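Local coordinates for protein PTHB1 (Homo sapiens, PDB 4YD8) that forms part of the BBSome, a coat complex thought to sort specific membrane proteins to the primary cilium and required for ciliogenesis, at residues 245-257 with 291-305. Sequence-based numbering, arbitrary orientation.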
# COMPACT_ATOMS: atom_id res chain seq x y z
N ILE A 245 -13.84 17.25 3.27
CA ILE A 245 -13.13 17.03 4.53
C ILE A 245 -12.30 18.23 4.97
O ILE A 245 -11.62 18.19 6.00
CB ILE A 245 -12.21 15.80 4.45
CG1 ILE A 245 -11.25 15.93 3.27
CG2 ILE A 245 -13.05 14.54 4.28
CD1 ILE A 245 -10.13 14.90 3.29
N GLY A 246 -12.31 19.29 4.16
CA GLY A 246 -11.72 20.56 4.54
C GLY A 246 -10.21 20.61 4.66
O GLY A 246 -9.67 21.55 5.24
N GLU A 247 -9.53 19.63 4.08
CA GLU A 247 -8.06 19.58 4.12
C GLU A 247 -7.57 18.66 3.02
O GLU A 247 -8.35 17.87 2.49
CB GLU A 247 -7.56 19.08 5.49
CG GLU A 247 -7.95 17.64 5.77
CD GLU A 247 -7.73 17.27 7.22
OE1 GLU A 247 -8.49 17.76 8.10
OE2 GLU A 247 -6.78 16.50 7.50
N GLN A 248 -6.29 18.72 2.71
CA GLN A 248 -5.71 17.82 1.72
C GLN A 248 -5.53 16.42 2.31
O GLN A 248 -5.20 16.28 3.50
CB GLN A 248 -4.37 18.35 1.20
CG GLN A 248 -4.45 19.72 0.52
CD GLN A 248 -5.29 19.71 -0.75
OE1 GLN A 248 -5.28 18.75 -1.53
NE2 GLN A 248 -6.02 20.80 -0.98
N ALA A 249 -5.76 15.40 1.50
CA ALA A 249 -5.54 14.01 1.93
C ALA A 249 -4.15 13.51 1.57
O ALA A 249 -3.64 13.78 0.48
CB ALA A 249 -6.59 13.10 1.33
N LEU A 250 -3.55 12.76 2.49
CA LEU A 250 -2.27 12.09 2.24
C LEU A 250 -2.47 10.69 1.65
O LEU A 250 -1.69 10.25 0.79
CB LEU A 250 -1.46 11.99 3.53
CG LEU A 250 -0.95 13.29 4.15
CD1 LEU A 250 -0.22 13.02 5.46
CD2 LEU A 250 -0.03 14.01 3.17
N ASP A 251 -3.49 9.99 2.12
CA ASP A 251 -3.68 8.61 1.73
C ASP A 251 -5.12 8.18 1.97
O ASP A 251 -5.83 8.81 2.77
CB ASP A 251 -2.70 7.71 2.53
CG ASP A 251 -2.45 6.36 1.87
OD1 ASP A 251 -2.92 6.17 0.72
OD2 ASP A 251 -1.76 5.50 2.48
N ILE A 252 -5.53 7.13 1.27
CA ILE A 252 -6.80 6.45 1.51
C ILE A 252 -6.53 4.96 1.62
O ILE A 252 -5.73 4.43 0.86
CB ILE A 252 -7.83 6.65 0.38
CG1 ILE A 252 -8.12 8.11 0.14
CG2 ILE A 252 -9.14 5.90 0.68
CD1 ILE A 252 -8.74 8.32 -1.24
N CYS A 253 -7.21 4.30 2.54
CA CYS A 253 -7.06 2.85 2.73
C CYS A 253 -8.45 2.27 2.97
O CYS A 253 -9.13 2.67 3.91
CB CYS A 253 -6.15 2.55 3.92
SG CYS A 253 -5.78 0.75 4.10
N ILE A 254 -8.89 1.34 2.13
CA ILE A 254 -10.21 0.73 2.35
C ILE A 254 -10.04 -0.65 2.97
O ILE A 254 -9.38 -1.50 2.38
CB ILE A 254 -11.01 0.63 1.06
CG1 ILE A 254 -11.21 2.04 0.48
CG2 ILE A 254 -12.36 -0.05 1.32
CD1 ILE A 254 -11.85 2.04 -0.86
N VAL A 255 -10.65 -0.87 4.13
CA VAL A 255 -10.48 -2.14 4.86
C VAL A 255 -11.80 -2.69 5.41
O VAL A 255 -12.73 -1.94 5.69
CB VAL A 255 -9.51 -2.00 6.06
CG1 VAL A 255 -8.17 -1.45 5.63
CG2 VAL A 255 -10.11 -1.10 7.11
N SER A 256 -11.86 -4.00 5.57
CA SER A 256 -12.96 -4.64 6.28
C SER A 256 -12.41 -5.79 7.13
O SER A 256 -11.69 -6.65 6.63
CB SER A 256 -14.02 -5.16 5.31
OG SER A 256 -14.98 -5.95 5.99
N PHE A 257 -12.73 -5.79 8.42
CA PHE A 257 -12.23 -6.81 9.33
C PHE A 257 -13.36 -7.55 10.06
O PHE A 257 -14.41 -7.83 9.48
CB PHE A 257 -11.28 -6.19 10.36
CG PHE A 257 -9.98 -5.72 9.78
CD1 PHE A 257 -9.12 -6.61 9.17
CD2 PHE A 257 -9.62 -4.38 9.85
CE1 PHE A 257 -7.92 -6.18 8.64
CE2 PHE A 257 -8.41 -3.94 9.32
CZ PHE A 257 -7.56 -4.84 8.71
N PRO A 291 0.99 13.94 10.30
CA PRO A 291 1.25 12.55 9.91
C PRO A 291 2.10 12.43 8.65
O PRO A 291 2.13 13.34 7.81
CB PRO A 291 -0.15 11.98 9.68
CG PRO A 291 -0.94 13.22 9.18
CD PRO A 291 -0.40 14.34 10.05
N SER A 292 2.79 11.30 8.52
CA SER A 292 3.53 10.99 7.30
C SER A 292 2.91 9.81 6.57
O SER A 292 2.98 9.75 5.35
CB SER A 292 4.99 10.70 7.63
OG SER A 292 5.07 9.66 8.59
N CYS A 293 2.31 8.88 7.30
CA CYS A 293 1.72 7.71 6.67
C CYS A 293 0.81 6.97 7.64
O CYS A 293 0.82 7.26 8.84
CB CYS A 293 2.82 6.76 6.17
SG CYS A 293 3.80 6.08 7.54
N PHE A 294 0.05 6.00 7.15
CA PHE A 294 -0.84 5.25 8.06
C PHE A 294 -1.24 3.90 7.49
O PHE A 294 -0.95 3.59 6.33
CB PHE A 294 -2.04 6.18 8.40
CG PHE A 294 -3.25 6.10 7.49
CD1 PHE A 294 -3.12 5.88 6.11
CD2 PHE A 294 -4.54 6.14 8.03
CE1 PHE A 294 -4.25 5.80 5.27
CE2 PHE A 294 -5.67 6.12 7.20
CZ PHE A 294 -5.53 5.92 5.83
N LEU A 295 -1.83 3.07 8.35
CA LEU A 295 -2.30 1.76 7.96
C LEU A 295 -3.31 1.24 8.98
O LEU A 295 -2.91 0.80 10.06
CB LEU A 295 -1.14 0.75 7.84
CG LEU A 295 -1.61 -0.62 7.36
CD1 LEU A 295 -1.85 -0.58 5.85
CD2 LEU A 295 -0.65 -1.73 7.75
N PRO A 296 -4.61 1.28 8.64
CA PRO A 296 -5.61 0.51 9.39
C PRO A 296 -5.30 -0.97 9.18
O PRO A 296 -5.39 -1.42 8.04
CB PRO A 296 -6.95 0.88 8.73
CG PRO A 296 -6.65 2.07 7.85
CD PRO A 296 -5.20 1.94 7.46
N TYR A 297 -4.92 -1.70 10.23
CA TYR A 297 -4.24 -2.99 10.02
C TYR A 297 -4.89 -4.18 10.69
O TYR A 297 -4.57 -5.32 10.36
CB TYR A 297 -2.77 -2.91 10.50
CG TYR A 297 -2.59 -2.79 12.01
CD1 TYR A 297 -2.66 -1.56 12.64
CD2 TYR A 297 -2.33 -3.92 12.79
CE1 TYR A 297 -2.49 -1.44 14.01
CE2 TYR A 297 -2.16 -3.81 14.18
CZ TYR A 297 -2.24 -2.56 14.78
OH TYR A 297 -2.09 -2.42 16.14
N CYS A 298 -5.80 -3.95 11.63
CA CYS A 298 -6.49 -5.08 12.25
C CYS A 298 -7.66 -4.61 13.09
O CYS A 298 -7.83 -3.41 13.35
CB CYS A 298 -5.55 -5.92 13.12
SG CYS A 298 -5.27 -5.29 14.81
N SER A 299 -8.46 -5.58 13.53
CA SER A 299 -9.48 -5.32 14.52
C SER A 299 -9.28 -6.26 15.69
O SER A 299 -9.23 -7.48 15.49
CB SER A 299 -10.88 -5.49 13.93
OG SER A 299 -11.83 -5.56 14.98
N VAL A 300 -9.14 -5.72 16.90
CA VAL A 300 -8.92 -6.58 18.07
C VAL A 300 -10.21 -6.79 18.85
O VAL A 300 -10.24 -7.56 19.81
CB VAL A 300 -7.85 -6.01 19.03
CG1 VAL A 300 -6.55 -5.72 18.27
CG2 VAL A 300 -8.37 -4.75 19.73
N SER A 301 -11.27 -6.10 18.45
CA SER A 301 -12.58 -6.33 19.06
C SER A 301 -13.68 -5.88 18.11
O SER A 301 -13.48 -4.96 17.31
CB SER A 301 -12.71 -5.62 20.41
OG SER A 301 -12.75 -4.21 20.23
N GLU A 302 -14.84 -6.52 18.21
CA GLU A 302 -15.93 -6.25 17.28
C GLU A 302 -16.29 -4.77 17.23
O GLU A 302 -16.43 -4.10 18.25
CB GLU A 302 -17.17 -7.07 17.67
N GLY A 303 -16.43 -4.25 16.01
CA GLY A 303 -16.80 -2.87 15.83
C GLY A 303 -15.65 -1.88 15.94
O GLY A 303 -15.85 -0.69 15.70
N THR A 304 -14.46 -2.34 16.32
CA THR A 304 -13.32 -1.42 16.40
C THR A 304 -12.23 -1.75 15.39
O THR A 304 -12.15 -2.85 14.86
CB THR A 304 -12.70 -1.38 17.81
OG1 THR A 304 -11.94 -2.58 18.04
CG2 THR A 304 -13.79 -1.23 18.87
N ILE A 305 -11.38 -0.77 15.13
CA ILE A 305 -10.28 -0.95 14.20
C ILE A 305 -9.01 -0.31 14.75
O ILE A 305 -9.04 0.78 15.35
CB ILE A 305 -10.62 -0.37 12.80
CG1 ILE A 305 -11.85 -1.07 12.21
CG2 ILE A 305 -9.43 -0.50 11.85
CD1 ILE A 305 -12.22 -0.65 10.81
O HOH W 1 0.09 6.22 4.17
O HOH W 2 -1.77 2.79 3.88
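The ring of Phe257 lies with one face against the backbone of the 291-305 segment: Cys298 CA makes a CH-pi contact 3.8 Å from the ring centroid, 16° off the normal, and Ser299 N sits over the same face, while Pro296 O and Ile305 CG2 approach the edge. Phe294 receives Pro296 CD over the centre of one face and Asp251 OD2 at its edge, the carboxylate plane turned 64° from the ring. These contacts join neighbouring blades of the N-terminal seven-bladed beta-propeller of BBS9. Strands 251-255 and 291-298, the first strands of their four-stranded blades, run nearly parallel with axes 7.7 Å apart, too far for direct strand pairing, and side chains and water fill the interval. At the centre, Cys253 SG packs at 3.6 Å on Pro296 CD; its chi1 of -174°, anti to the backbone N, extends the sulfur to the proline. Val255 straddles Pro296 CB with both methyls, and Phe265, on the next strand of the blade that holds Val255, also touches Phe294 and Pro296 and so adds to the packing between the blades. Phe294 CE1 meets Asp251 CB at 3.7 Å, and Phe294 CZ meets Cys253 CB. Replacing Phe294 by an alanine would probably leave a gap beside Asp251 CB and Cys253 CB and take away the ring face on which Pro296 CD rests. Polar bridging is by two waters on Asp251 OD2: one accepts from Phe294 N at 3.0 Å, and the other donates to Phe294 O at 2.7 Å.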